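Local atomic coordinates of acyl-CoA thioesterase YbgC (Helicobacter pylori, PDB entry 2PZH), a protein that hydrolyses the thioester bond of long-chain acyl-CoAs and of benzoyl-CoA, and may take part in phospholipid metabolism. Residues I70-K75 with L84-Y89. Residues are numbered along the deposited sequence; the frame is centred on the assembly and turned at random.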
loop_
_atom_site.group_PDB
_atom_site.type_symbol
_atom_site.label_atom_id
_atom_site.label_comp_id
_atom_site.label_asym_id
_atom_site.label_seq_id
_atom_site.Cartn_x
_atom_site.Cartn_y
_atom_site.Cartn_z
ATOM N N ILE A 70 8.389 14.309 -10.180
ATOM C CA ILE A 70 9.498 13.932 -9.334
ATOM C C ILE A 70 10.804 14.305 -10.033
ATOM O O ILE A 70 11.111 13.808 -11.119
ATOM C CB ILE A 70 9.481 12.421 -8.975
ATOM C CG1 ILE A 70 8.163 12.063 -8.291
ATOM C CG2 ILE A 70 10.551 12.125 -7.991
ATOM C CD1 ILE A 70 7.031 11.886 -9.227
ATOM N N ARG A 71 11.548 15.195 -9.395
ATOM C CA ARG A 71 12.841 15.656 -9.896
ATOM C C ARG A 71 14.016 15.037 -9.130
ATOM O O ARG A 71 14.116 15.144 -7.905
ATOM C CB ARG A 71 12.869 17.185 -9.849
ATOM C CG ARG A 71 11.660 17.791 -10.512
ATOM C CD ARG A 71 11.637 19.325 -10.447
ATOM N NE ARG A 71 10.363 19.837 -10.974
ATOM C CZ ARG A 71 9.934 21.088 -10.828
ATOM N NH1 ARG A 71 10.660 21.982 -10.163
ATOM N NH2 ARG A 71 8.767 21.442 -11.343
ATOM N N THR A 72 14.914 14.383 -9.856
ATOM C CA THR A 72 15.984 13.636 -9.221
ATOM C C THR A 72 17.382 14.151 -9.620
ATOM O O THR A 72 17.637 14.401 -10.798
ATOM C CB THR A 72 15.879 12.160 -9.590
ATOM O OG1 THR A 72 14.580 11.665 -9.225
ATOM C CG2 THR A 72 16.940 11.345 -8.874
ATOM N N GLN A 73 18.270 14.283 -8.643
ATOM C CA GLN A 73 19.664 14.634 -8.932
ATOM C C GLN A 73 20.658 13.855 -8.050
ATOM O O GLN A 73 20.323 13.439 -6.957
ATOM C CB GLN A 73 19.875 16.145 -8.836
ATOM C CG GLN A 73 19.941 16.726 -7.443
ATOM C CD GLN A 73 20.218 18.223 -7.474
ATOM O OE1 GLN A 73 20.061 18.867 -8.516
ATOM N NE2 GLN A 73 20.647 18.778 -6.342
ATOM N N ILE A 74 21.868 13.637 -8.551
ATOM C CA ILE A 74 22.904 12.992 -7.761
ATOM C C ILE A 74 23.585 14.042 -6.879
ATOM O O ILE A 74 24.172 14.995 -7.378
ATOM C CB ILE A 74 23.974 12.304 -8.653
ATOM C CG1 ILE A 74 23.328 11.337 -9.659
ATOM C CG2 ILE A 74 25.007 11.601 -7.788
ATOM C CD1 ILE A 74 22.529 10.206 -9.044
ATOM N N LYS A 75 23.483 13.877 -5.568
ATOM C CA LYS A 75 24.130 14.766 -4.631
ATOM C C LYS A 75 25.604 14.413 -4.648
ATOM O O LYS A 75 26.473 15.282 -4.820
ATOM C CB LYS A 75 23.565 14.532 -3.222
ATOM C CG LYS A 75 23.625 15.719 -2.272
ATOM C CD LYS A 75 22.507 16.718 -2.598
ATOM C CE LYS A 75 21.872 17.317 -1.351
ATOM N NZ LYS A 75 22.855 18.127 -0.578
ATOM N N LEU A 84 21.173 10.637 -3.348
ATOM C CA LEU A 84 20.285 11.296 -4.290
ATOM C C LEU A 84 19.454 12.353 -3.599
ATOM O O LEU A 84 19.016 12.174 -2.454
ATOM C CB LEU A 84 19.325 10.294 -4.929
ATOM C CG LEU A 84 19.867 9.328 -5.978
ATOM C CD1 LEU A 84 20.573 8.202 -5.313
ATOM C CD2 LEU A 84 18.727 8.781 -6.837
ATOM N N PHE A 85 19.213 13.450 -4.303
ATOM C CA PHE A 85 18.258 14.428 -3.846
ATOM C C PHE A 85 17.017 14.336 -4.718
ATOM O O PHE A 85 17.116 14.366 -5.940
ATOM C CB PHE A 85 18.832 15.844 -3.933
ATOM C CG PHE A 85 17.900 16.888 -3.417
ATOM C CD1 PHE A 85 17.382 16.781 -2.140
ATOM C CD2 PHE A 85 17.532 17.968 -4.200
ATOM C CE1 PHE A 85 16.508 17.723 -1.644
ATOM C CE2 PHE A 85 16.657 18.926 -3.708
ATOM C CZ PHE A 85 16.150 18.801 -2.428
ATOM N N GLN A 86 15.853 14.217 -4.093
ATOM C CA GLN A 86 14.625 14.151 -4.853
ATOM C C GLN A 86 13.598 15.121 -4.310
ATOM O O GLN A 86 13.352 15.165 -3.096
ATOM C CB GLN A 86 14.062 12.714 -4.867
ATOM C CG GLN A 86 14.986 11.737 -5.617
ATOM C CD GLN A 86 14.422 10.352 -5.710
ATOM O OE1 GLN A 86 14.504 9.580 -4.758
ATOM N NE2 GLN A 86 13.874 10.006 -6.879
ATOM N N GLU A 87 13.007 15.887 -5.221
ATOM C CA GLU A 87 11.959 16.838 -4.873
ATOM C C GLU A 87 10.717 16.528 -5.661
ATOM O O GLU A 87 10.784 16.155 -6.837
ATOM C CB GLU A 87 12.390 18.273 -5.201
ATOM C CG GLU A 87 13.413 18.839 -4.244
ATOM C CD GLU A 87 13.704 20.316 -4.521
ATOM O OE1 GLU A 87 14.130 21.022 -3.585
ATOM O OE2 GLU A 87 13.517 20.766 -5.667
ATOM N N ILE A 88 9.568 16.725 -5.030
ATOM C CA ILE A 88 8.304 16.502 -5.702
ATOM C C ILE A 88 7.553 17.818 -5.763
ATOM O O ILE A 88 7.364 18.483 -4.743
ATOM C CB ILE A 88 7.449 15.426 -4.955
ATOM C CG1 ILE A 88 8.247 14.115 -4.840
ATOM C CG2 ILE A 88 6.063 15.253 -5.599
ATOM C CD1 ILE A 88 7.503 12.982 -4.130
ATOM N N TYR A 89 7.122 18.178 -6.964
ATOM C CA TYR A 89 6.306 19.356 -7.178
ATOM C C TYR A 89 4.962 18.972 -7.759
ATOM O O TYR A 89 4.890 18.115 -8.660
ATOM C CB TYR A 89 6.982 20.299 -8.169
ATOM C CG TYR A 89 8.026 21.203 -7.554
ATOM C CD1 TYR A 89 9.273 20.723 -7.170
ATOM C CD2 TYR A 89 7.755 22.555 -7.373
ATOM C CE1 TYR A 89 10.231 21.598 -6.604
ATOM C CE2 TYR A 89 8.681 23.409 -6.832
ATOM C CZ TYR A 89 9.910 22.943 -6.451
ATOM O OH TYR A 89 10.787 23.886 -5.908
#
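R71 lays its guanidinium flat on the ring of Y89, the planes 8° apart, with NH1 above the ring centre and CZ 4.1 Å from the Y89 centroid: a cation-pi stack. An extended chain from CG to NE carries the group diagonally from its pair partner E87 toward Y89, and NE makes a salt bridge with E69. Farther along this face Q73 and F85 run side by side, Q73 CG lying 3.8 Å from F85 CB, while K75 CD also comes against that CB, 4.0 Å away.

On the opposite face Q86 NE2 donates to T72 OG1 at 3.0 Å. NE2 also reaches the carbonyl of C27 and OE1 accepts from R31, so helix 22-36 fixes the rotation of this buried amide. T72 (chi1 -56°) turns OG1 toward Q86 while its methyl CG2 lies 3.7 Å from L84 CD2; beyond Q86, I70 CG1 lies 4.0 Å from I88 CG1.

Between the two faces, R71 with E87 and Q73 with F85 form hydrogen-bonded antiparallel pairs, R71 N to E87 O being 2.8 Å. Strands 67-77 and 81-92 thus make a beta hairpin whose I70, T72, L84 and Q86 face packs on helix 22-36, the sheet-around-helix arrangement of the hot-dog fold.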